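PDB 6FJY: protein CsuE, which forms the tip adhesin of archaic chaperone-usher Csu pili of Acinetobacter baumannii and is held by the chaperone CsuC before assembly, consistent with a role in biofilm formation. Local coordinates for residues D[202-208]-D[281-287]; D[216-220]-D[256-262]; D[232-236]-D[244-248]. One frame throughout, in Å; residues are numbered along the deposited sequence.

Contact 1 of 3, residues D[202-208]-D[281-287]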
loop_
_atom_site.group_PDB
_atom_site.type_symbol
_atom_site.label_atom_id
_atom_site.label_comp_id
_atom_site.label_asym_id
_atom_site.label_seq_id
_atom_site.Cartn_x
_atom_site.Cartn_y
_atom_site.Cartn_z
ATOM N N VAL D 202 30.034 16.950 12.174
ATOM C CA VAL D 202 29.641 16.723 10.788
ATOM C C VAL D 202 28.169 17.093 10.647
ATOM O O VAL D 202 27.313 16.547 11.357
ATOM C CB VAL D 202 29.870 15.262 10.361
ATOM C CG1 VAL D 202 29.468 15.046 8.907
ATOM C CG2 VAL D 202 31.310 14.831 10.620
ATOM N N GLN D 203 27.873 18.010 9.730
ATOM C CA GLN D 203 26.499 18.305 9.351
ATOM C C GLN D 203 26.164 17.448 8.129
ATOM O O GLN D 203 26.815 17.562 7.086
ATOM C CB GLN D 203 26.316 19.796 9.071
ATOM C CG GLN D 203 24.851 20.234 8.974
ATOM C CD GLN D 203 24.676 21.727 8.709
ATOM O OE1 GLN D 203 24.146 22.127 7.669
ATOM N NE2 GLN D 203 25.106 22.551 9.657
ATOM N N SER D 204 25.169 16.567 8.277
ATOM C CA SER D 204 24.662 15.768 7.166
ATOM C C SER D 204 23.155 15.955 7.031
ATOM O O SER D 204 22.597 16.929 7.545
ATOM C CB SER D 204 25.010 14.286 7.353
ATOM O OG SER D 204 24.542 13.499 6.272
ATOM N N SER D 205 22.486 15.033 6.341
ATOM C CA SER D 205 21.055 15.159 6.124
ATOM C C SER D 205 20.462 13.803 5.767
ATOM O O SER D 205 21.165 12.884 5.339
ATOM C CB SER D 205 20.747 16.191 5.029
ATOM O OG SER D 205 21.183 15.766 3.747
ATOM N N MET D 206 19.150 13.694 5.974
ATOM C CA MET D 206 18.343 12.574 5.514
ATOM C C MET D 206 17.287 13.102 4.554
ATOM O O MET D 206 16.855 14.256 4.656
ATOM C CB MET D 206 17.668 11.842 6.690
ATOM C CG MET D 206 18.627 11.109 7.599
ATOM S SD MET D 206 17.834 10.483 9.065
ATOM C CE MET D 206 16.345 9.960 8.315
ATOM N N GLY D 207 16.884 12.256 3.609
ATOM C CA GLY D 207 15.896 12.641 2.623
ATOM C C GLY D 207 14.739 11.663 2.547
ATOM O O GLY D 207 14.952 10.451 2.450
ATOM N N ILE D 208 13.508 12.178 2.588
ATOM C CA ILE D 208 12.307 11.353 2.498
ATOM C C ILE D 208 11.394 11.913 1.413
ATOM O O ILE D 208 10.944 13.062 1.500
ATOM C CB ILE D 208 11.567 11.265 3.842
ATOM C CG1 ILE D 208 12.498 10.650 4.888
ATOM C CG2 ILE D 208 10.297 10.444 3.689
ATOM C CD1 ILE D 208 11.891 10.461 6.238
ATOM N N GLN D 281 10.893 15.583 1.826
ATOM C CA GLN D 281 11.386 16.202 3.050
ATOM C C GLN D 281 12.867 15.898 3.225
ATOM O O GLN D 281 13.318 14.773 2.978
ATOM C CB GLN D 281 10.637 15.710 4.295
ATOM C CG GLN D 281 9.187 16.110 4.390
ATOM C CD GLN D 281 8.290 15.220 3.566
ATOM O OE1 GLN D 281 8.494 14.005 3.484
ATOM N NE2 GLN D 281 7.291 15.821 2.940
ATOM N N ASN D 282 13.613 16.899 3.675
ATOM C CA ASN D 282 14.999 16.725 4.069
ATOM C C ASN D 282 15.180 17.148 5.523
ATOM O O ASN D 282 14.471 18.022 6.025
ATOM C CB ASN D 282 15.929 17.502 3.148
ATOM C CG ASN D 282 16.108 16.814 1.815
ATOM O OD1 ASN D 282 16.947 15.918 1.674
ATOM N ND2 ASN D 282 15.300 17.204 0.831
ATOM N N TYR D 283 16.111 16.485 6.209
ATOM C CA TYR D 283 16.343 16.701 7.637
ATOM C C TYR D 283 17.841 16.884 7.849
ATOM O O TYR D 283 18.596 15.913 7.844
ATOM C CB TYR D 283 15.805 15.538 8.472
ATOM C CG TYR D 283 14.331 15.260 8.279
ATOM C CD1 TYR D 283 13.880 14.499 7.198
ATOM C CD2 TYR D 283 13.388 15.740 9.188
ATOM C CE1 TYR D 283 12.526 14.235 7.023
ATOM C CE2 TYR D 283 12.040 15.491 9.016
ATOM C CZ TYR D 283 11.614 14.739 7.935
ATOM O OH TYR D 283 10.275 14.493 7.763
ATOM N N VAL D 284 18.255 18.124 8.045
ATOM C CA VAL D 284 19.642 18.443 8.344
ATOM C C VAL D 284 19.905 18.125 9.806
ATOM O O VAL D 284 19.051 18.344 10.674
ATOM C CB VAL D 284 19.946 19.918 8.010
ATOM C CG1 VAL D 284 21.365 20.297 8.429
ATOM C CG2 VAL D 284 19.761 20.150 6.525
ATOM N N PHE D 285 21.085 17.579 10.082
ATOM C CA PHE D 285 21.419 17.166 11.433
ATOM C C PHE D 285 22.928 17.186 11.607
ATOM O O PHE D 285 23.694 17.119 10.639
ATOM C CB PHE D 285 20.843 15.781 11.766
ATOM C CG PHE D 285 21.463 14.641 10.996
ATOM C CD1 PHE D 285 20.961 14.269 9.756
ATOM C CD2 PHE D 285 22.520 13.915 11.533
ATOM C CE1 PHE D 285 21.517 13.208 9.058
ATOM C CE2 PHE D 285 23.080 12.855 10.839
ATOM C CZ PHE D 285 22.583 12.503 9.600
ATOM N N THR D 286 23.341 17.287 12.866
ATOM C CA THR D 286 24.742 17.429 13.222
ATOM C C THR D 286 25.120 16.321 14.182
ATOM O O THR D 286 24.436 16.105 15.187
ATOM C CB THR D 286 25.013 18.792 13.851
ATOM O OG1 THR D 286 24.736 19.818 12.891
ATOM C CG2 THR D 286 26.456 18.887 14.271
ATOM N N THR D 287 26.197 15.617 13.856
ATOM C CA THR D 287 26.733 14.533 14.671
ATOM C C THR D 287 27.987 15.061 15.363
ATOM O O THR D 287 28.981 15.373 14.699
ATOM C CB THR D 287 27.040 13.312 13.803
ATOM O OG1 THR D 287 25.921 13.034 12.951
ATOM C CG2 THR D 287 27.319 12.097 14.659
HETATM O O HOH W 1 19.505 14.564 2.299
#
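Two neighbouring antiparallel strands of an Ig-like beta sandwich meet here, Val202 facing Thr287 at one end and Ile208 facing Gln281 at the other. Four hydrogen-bonded pairs join them, each exchanging two N-H...O bonds, as in Met206 N to Tyr283 O (3.0 Å) and Tyr283 N to Met206 O (2.8 Å). The axes run at 159°, close to antiparallel.

On the more buried face Phe285 makes much of the side-chain contact. Its CG stands between the backbone N and the carbonyl carbon (chi1 68°), which lays the ring against 202-208: Ser204 CA lies over one ring face, and Ser204 CB comes 3.8 Å from Phe285 CZ. Met206 crosses this ring at about a right angle, CG 3.9 Å from Phe285 CE1, and its SD makes an oblique Met-aromatic contact. Further along, Ile208 CD1 approaches Tyr283 CE1 obliquely at 3.9 Å. These side chains point into the sandwich, where Val218 of strand 217-220 touches Met206, Ile208 and Tyr283, and Ile247 of strand 242-249 touches Phe285.

The other face of the strand pair, bearing Gln203, Ser205, Asn282 and Val284, is more polar and more accessible. There the extended chain of Gln203 lies against Val284, its OE1 3.4 Å from Val284 CG1. A water bridges Ser205 OG and Asn282 OD1, donating to the amide oxygen at 3.0 Å, while Asn282 ND2 bonds Gln280 OE1.

Contact 2 of 3, residues D[216-220]-D[256-262]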
loop_
_atom_site.group_PDB
_atom_site.type_symbol
_atom_site.label_atom_id
_atom_site.label_comp_id
_atom_site.label_asym_id
_atom_site.label_seq_id
_atom_site.Cartn_x
_atom_site.Cartn_y
_atom_site.Cartn_z
ATOM N N TYR D 216 4.224 11.540 8.797
ATOM C CA TYR D 216 5.006 10.550 9.519
ATOM C C TYR D 216 5.863 11.256 10.546
ATOM O O TYR D 216 6.086 12.469 10.475
ATOM C CB TYR D 216 5.903 9.729 8.592
ATOM C CG TYR D 216 6.800 10.598 7.753
ATOM C CD1 TYR D 216 6.368 11.063 6.519
ATOM C CD2 TYR D 216 8.068 10.973 8.194
ATOM C CE1 TYR D 216 7.160 11.862 5.738
ATOM C CE2 TYR D 216 8.875 11.784 7.411
ATOM C CZ TYR D 216 8.408 12.219 6.180
ATOM O OH TYR D 216 9.174 13.026 5.387
ATOM N N TYR D 217 6.337 10.468 11.500
ATOM C CA TYR D 217 7.336 10.884 12.465
ATOM C C TYR D 217 8.636 10.138 12.192
ATOM O O TYR D 217 8.623 8.962 11.807
ATOM C CB TYR D 217 6.867 10.609 13.894
ATOM C CG TYR D 217 5.710 11.474 14.365
ATOM C CD1 TYR D 217 5.914 12.795 14.751
ATOM C CD2 TYR D 217 4.417 10.961 14.452
ATOM C CE1 TYR D 217 4.860 13.587 15.194
ATOM C CE2 TYR D 217 3.356 11.747 14.895
ATOM C CZ TYR D 217 3.589 13.057 15.262
ATOM O OH TYR D 217 2.558 13.839 15.701
ATOM N N VAL D 218 9.755 10.833 12.382
ATOM C CA VAL D 218 11.088 10.266 12.238
ATOM C C VAL D 218 11.738 10.270 13.609
ATOM O O VAL D 218 11.914 11.330 14.218
ATOM C CB VAL D 218 11.943 11.051 11.231
ATOM C CG1 VAL D 218 13.189 10.274 10.893
ATOM C CG2 VAL D 218 11.161 11.354 9.983
ATOM N N SER D 219 12.109 9.091 14.092
ATOM C CA SER D 219 12.799 8.960 15.367
ATOM C C SER D 219 14.128 8.238 15.170
ATOM O O SER D 219 14.321 7.469 14.217
ATOM C CB SER D 219 11.947 8.210 16.388
ATOM O OG SER D 219 10.765 8.929 16.684
ATOM N N LEU D 220 15.049 8.497 16.094
ATOM C CA LEU D 220 16.352 7.842 16.117
ATOM C C LEU D 220 16.553 7.209 17.483
ATOM O O LEU D 220 16.307 7.848 18.512
ATOM C CB LEU D 220 17.495 8.824 15.818
ATOM C CG LEU D 220 17.517 9.578 14.480
ATOM C CD1 LEU D 220 18.796 10.383 14.378
ATOM C CD2 LEU D 220 17.382 8.652 13.289
ATOM N N TRP D 256 17.851 14.854 18.643
ATOM C CA TRP D 256 17.040 14.019 17.752
ATOM C C TRP D 256 17.096 12.597 18.288
ATOM O O TRP D 256 18.091 11.894 18.108
ATOM C CB TRP D 256 17.546 14.082 16.313
ATOM C CG TRP D 256 16.637 13.506 15.311
ATOM C CD1 TRP D 256 15.409 12.951 15.539
ATOM C CD2 TRP D 256 16.860 13.436 13.901
ATOM N NE1 TRP D 256 14.852 12.544 14.352
ATOM C CE2 TRP D 256 15.724 12.830 13.332
ATOM C CE3 TRP D 256 17.907 13.829 13.065
ATOM C CZ2 TRP D 256 15.610 12.594 11.963
ATOM C CZ3 TRP D 256 17.789 13.605 11.698
ATOM C CH2 TRP D 256 16.647 12.992 11.163
ATOM N N GLY D 257 16.034 12.193 18.975
ATOM C CA GLY D 257 15.899 10.858 19.523
ATOM C C GLY D 257 14.521 10.319 19.201
ATOM O O GLY D 257 14.012 10.471 18.091
ATOM N N SER D 258 13.906 9.693 20.198
ATOM C CA SER D 258 12.548 9.182 20.102
ATOM C C SER D 258 11.657 9.901 21.111
ATOM O O SER D 258 12.076 10.843 21.790
ATOM C CB SER D 258 12.511 7.667 20.326
ATOM O OG SER D 258 12.954 7.332 21.626
ATOM N N GLY D 259 10.414 9.436 21.195
ATOM C CA GLY D 259 9.419 10.033 22.062
ATOM C C GLY D 259 9.250 11.521 21.845
ATOM O O GLY D 259 8.793 11.962 20.787
ATOM N N ASN D 260 9.651 12.305 22.842
ATOM C CA ASN D 260 9.525 13.753 22.807
ATOM C C ASN D 260 10.610 14.420 21.970
ATOM O O ASN D 260 10.560 15.640 21.781
ATOM C CB ASN D 260 9.547 14.299 24.239
ATOM C CG ASN D 260 8.805 13.392 25.223
ATOM O OD1 ASN D 260 8.697 12.182 25.012
ATOM N ND2 ASN D 260 8.294 13.979 26.301
ATOM N N GLU D 261 11.578 13.652 21.464
ATOM C CA GLU D 261 12.668 14.164 20.641
ATOM C C GLU D 261 12.532 13.774 19.174
ATOM O O GLU D 261 13.492 13.929 18.409
ATOM C CB GLU D 261 14.013 13.675 21.177
ATOM C CG GLU D 261 14.352 14.178 22.562
ATOM C CD GLU D 261 15.614 13.546 23.098
ATOM O OE1 GLU D 261 16.112 12.589 22.467
ATOM O OE2 GLU D 261 16.109 14.002 24.147
ATOM N N ARG D 262 11.367 13.274 18.765
ATOM C CA ARG D 262 11.147 12.884 17.383
ATOM C C ARG D 262 11.040 14.125 16.500
ATOM O O ARG D 262 11.157 15.269 16.957
ATOM C CB ARG D 262 9.897 12.018 17.269
ATOM C CG ARG D 262 8.631 12.705 17.735
ATOM C CD ARG D 262 7.448 11.751 17.774
ATOM N NE ARG D 262 6.247 12.411 18.287
ATOM C CZ ARG D 262 5.070 11.815 18.447
ATOM N NH1 ARG D 262 4.921 10.532 18.134
ATOM N NH2 ARG D 262 4.042 12.503 18.920
#
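Arg262 lays its guanidinium flat on the ring of Tyr217, with planes only 5° apart and Arg262 CZ 3.7 Å from the ring centroid. CZ stands over the middle of the ring, so the stack is also a cation-pi contact. Arg262 CG sits between the backbone N and the carbonyl carbon (chi1 60°), and from there the chain runs extended to NE, carrying Arg262 CD to 3.5 Å from Tyr217 CD1.

A second cluster forms around Trp256. Its indole NE1 donates to Val218 O at 3.2 Å, an almost straight bond (173° at the hydrogen) that lies in the indole plane but reaches the oxygen from above the carbonyl plane. Leu220 covers one indole face: CG is 3.8 Å from the centroid of the five-membered ring and CD1 is 3.6 Å from Trp256 CD2. Val218 CG1 meets Trp256 CZ2 at 3.5 Å, so the indole is held both by its polar edge and by packing.

Backbone bonds tie the two segments together and shape the loop. Leu220 N donates to Gly257 O at 3.0 Å, while Gly257 N to Glu261 O and Glu261 N to Ser258 O fold the 256-262 loop back on itself. Farther out, Trp263 meets Trp256 edge-to-face, and Tyr217 OH bonds Phe194 O of the CsuC chain. The arrangement is that of a loop folded over an Ig-like sandwich strand: Trp256 enters the hydrophobic interior, whereas Tyr217, stacked with Arg262, belongs to the chaperone-subunit interface.

Contact 3 of 3, residues D[232-236]-D[244-248]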
loop_
_atom_site.group_PDB
_atom_site.type_symbol
_atom_site.label_atom_id
_atom_site.label_comp_id
_atom_site.label_asym_id
_atom_site.label_seq_id
_atom_site.Cartn_x
_atom_site.Cartn_y
_atom_site.Cartn_z
ATOM N N ARG D 232 24.430 7.706 23.492
ATOM C CA ARG D 232 25.001 7.123 22.274
ATOM C C ARG D 232 26.518 7.068 22.353
ATOM O O ARG D 232 27.149 7.937 22.954
ATOM C CB ARG D 232 24.588 7.921 21.033
ATOM C CG ARG D 232 23.123 7.810 20.646
ATOM C CD ARG D 232 22.653 9.071 19.914
ATOM N NE ARG D 232 21.265 8.954 19.487
ATOM C CZ ARG D 232 20.486 9.976 19.145
ATOM N NH1 ARG D 232 20.953 11.216 19.184
ATOM N NH2 ARG D 232 19.233 9.753 18.769
ATOM N N ALA D 233 27.100 6.045 21.736
ATOM C CA ALA D 233 28.547 5.905 21.704
ATOM C C ALA D 233 28.926 5.042 20.508
ATOM O O ALA D 233 28.160 4.174 20.083
ATOM C CB ALA D 233 29.084 5.307 23.012
ATOM N N MET D 234 30.108 5.311 19.959
ATOM C CA MET D 234 30.663 4.524 18.869
ATOM C C MET D 234 31.639 3.522 19.467
ATOM O O MET D 234 32.631 3.913 20.090
ATOM C CB MET D 234 31.364 5.415 17.848
ATOM C CG MET D 234 30.451 6.419 17.199
ATOM S SD MET D 234 31.283 7.932 16.728
ATOM C CE MET D 234 31.960 7.397 15.190
ATOM N N LYS D 235 31.348 2.238 19.301
ATOM C CA LYS D 235 32.222 1.218 19.851
ATOM C C LYS D 235 33.428 1.050 18.942
ATOM O O LYS D 235 33.331 1.207 17.720
ATOM C CB LYS D 235 31.476 -0.105 20.014
ATOM C CG LYS D 235 32.291 -1.221 20.633
ATOM C CD LYS D 235 31.549 -2.550 20.495
ATOM C CE LYS D 235 32.491 -3.718 20.211
ATOM N NZ LYS D 235 33.468 -3.943 21.311
ATOM N N SER D 236 34.574 0.764 19.548
ATOM C CA SER D 236 35.779 0.500 18.780
ATOM C C SER D 236 35.646 -0.811 18.016
ATOM O O SER D 236 34.924 -1.727 18.424
ATOM C CB SER D 236 36.994 0.429 19.698
ATOM O OG SER D 236 36.926 -0.738 20.489
ATOM N N LYS D 244 31.778 8.458 22.926
ATOM C CA LYS D 244 30.426 8.972 23.098
ATOM C C LYS D 244 30.131 10.068 22.082
ATOM O O LYS D 244 31.012 10.851 21.719
ATOM C CB LYS D 244 30.241 9.510 24.516
ATOM C CG LYS D 244 30.372 8.456 25.609
ATOM C CD LYS D 244 30.395 9.078 27.000
ATOM C CE LYS D 244 30.618 8.013 28.067
ATOM N NZ LYS D 244 30.705 8.580 29.442
ATOM N N TYR D 245 28.879 10.131 21.626
ATOM C CA TYR D 245 28.478 11.142 20.660
ATOM C C TYR D 245 26.985 11.415 20.807
ATOM O O TYR D 245 26.289 10.785 21.606
ATOM C CB TYR D 245 28.831 10.698 19.236
ATOM C CG TYR D 245 27.910 9.633 18.700
ATOM C CD1 TYR D 245 28.129 8.295 18.982
ATOM C CD2 TYR D 245 26.810 9.968 17.917
ATOM C CE1 TYR D 245 27.282 7.317 18.496
ATOM C CE2 TYR D 245 25.959 9.000 17.430
ATOM C CZ TYR D 245 26.198 7.678 17.722
ATOM O OH TYR D 245 25.352 6.711 17.241
ATOM N N ASP D 246 26.494 12.373 20.022
ATOM C CA ASP D 246 25.054 12.569 19.888
ATOM C C ASP D 246 24.773 13.164 18.513
ATOM O O ASP D 246 25.685 13.467 17.738
ATOM C CB ASP D 246 24.491 13.452 21.011
ATOM C CG ASP D 246 23.102 13.007 21.477
ATOM O OD1 ASP D 246 22.174 12.963 20.646
ATOM O OD2 ASP D 246 22.935 12.696 22.676
ATOM N N ILE D 247 23.485 13.309 18.220
ATOM C CA ILE D 247 22.994 13.836 16.956
ATOM C C ILE D 247 22.047 14.985 17.266
ATOM O O ILE D 247 21.229 14.892 18.189
ATOM C CB ILE D 247 22.275 12.750 16.126
ATOM C CG1 ILE D 247 23.218 11.598 15.774
ATOM C CG2 ILE D 247 21.689 13.338 14.862
ATOM C CD1 ILE D 247 22.498 10.457 15.117
ATOM N N PHE D 248 22.143 16.062 16.491
ATOM C CA PHE D 248 21.370 17.262 16.771
ATOM C C PHE D 248 20.653 17.744 15.519
ATOM O O PHE D 248 21.230 17.741 14.428
ATOM C CB PHE D 248 22.277 18.355 17.358
ATOM C CG PHE D 248 22.860 17.980 18.689
ATOM C CD1 PHE D 248 24.136 17.453 18.786
ATOM C CD2 PHE D 248 22.104 18.103 19.841
ATOM C CE1 PHE D 248 24.656 17.082 20.015
ATOM C CE2 PHE D 248 22.615 17.738 21.070
ATOM C CZ PHE D 248 23.890 17.227 21.158
#
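Arg232 and Tyr245 form the close-packed part of this contact. Arg232 CB sits over one face of the Tyr245 ring, 3.8 Å from its centroid, in a CH-pi contact offset toward the rim. Ala233 C lies at the ring edge, and Met234 CG reaches Tyr245 CD1 at 3.5 Å; Met234 SD adds an oblique Met-aromatic contact. CG of Tyr245 lies between the backbone N and the carbonyl carbon (chi1 75°), which brings the ring back over 232-234. Tyr245 OH finds its partner in Asp304 OD2.

The segments belong to a beta hairpin of the Ig-like domain, strands 233-236 and 242-249. The N-to-C directions of the short segments make 140°, well off antiparallel, and only one bridge forms, the non-hydrogen-bonded pair Ala233-Lys244. Tyr245 N donates to Arg232 O at 3.1 Å.

Past the ring, Arg232 runs extended to Asp246, where NH1 makes a salt bridge with OD1 at 2.6 Å. As a hydrogen bond it is weak, bent to 116° at the hydrogen. OD1 also accepts Ile247 N through its anti lone pair, and Arg255 NE pairs with OD2; Arg232 NH2 bonds Trp256 O and Asn221 O. The looser side is at partly exposed Lys244: beyond CB its extended chain comes no closer to 232-236 than Lys244 CG to Ala233 CB, 4.3 Å.

How the contacts relate
All three contacts lie in one Ig-like domain and differ in their balance of backbone and side-chain chemistry. Contact 1 is a regular strand pairing, with a largely apolar, more buried face and a more accessible polar one. Contacts 2 and 3 rely less on backbone pairing and more on aromatic and arginine side chains; both are mostly buried, and both touch CsuC, at Tyr217 in contact 2 and at Met234 and Tyr245 in contact 3. Strands 279-289 and 242-249 are sheet neighbours, joined by backbone hydrogen bonds such as Thr286 with Phe248. Met206 packs on Trp256 between contacts 1 and 2. Contacts 2 and 3 are tied by Arg232 NH2 bonding Trp256 O, with Leu220 packing on Ile247.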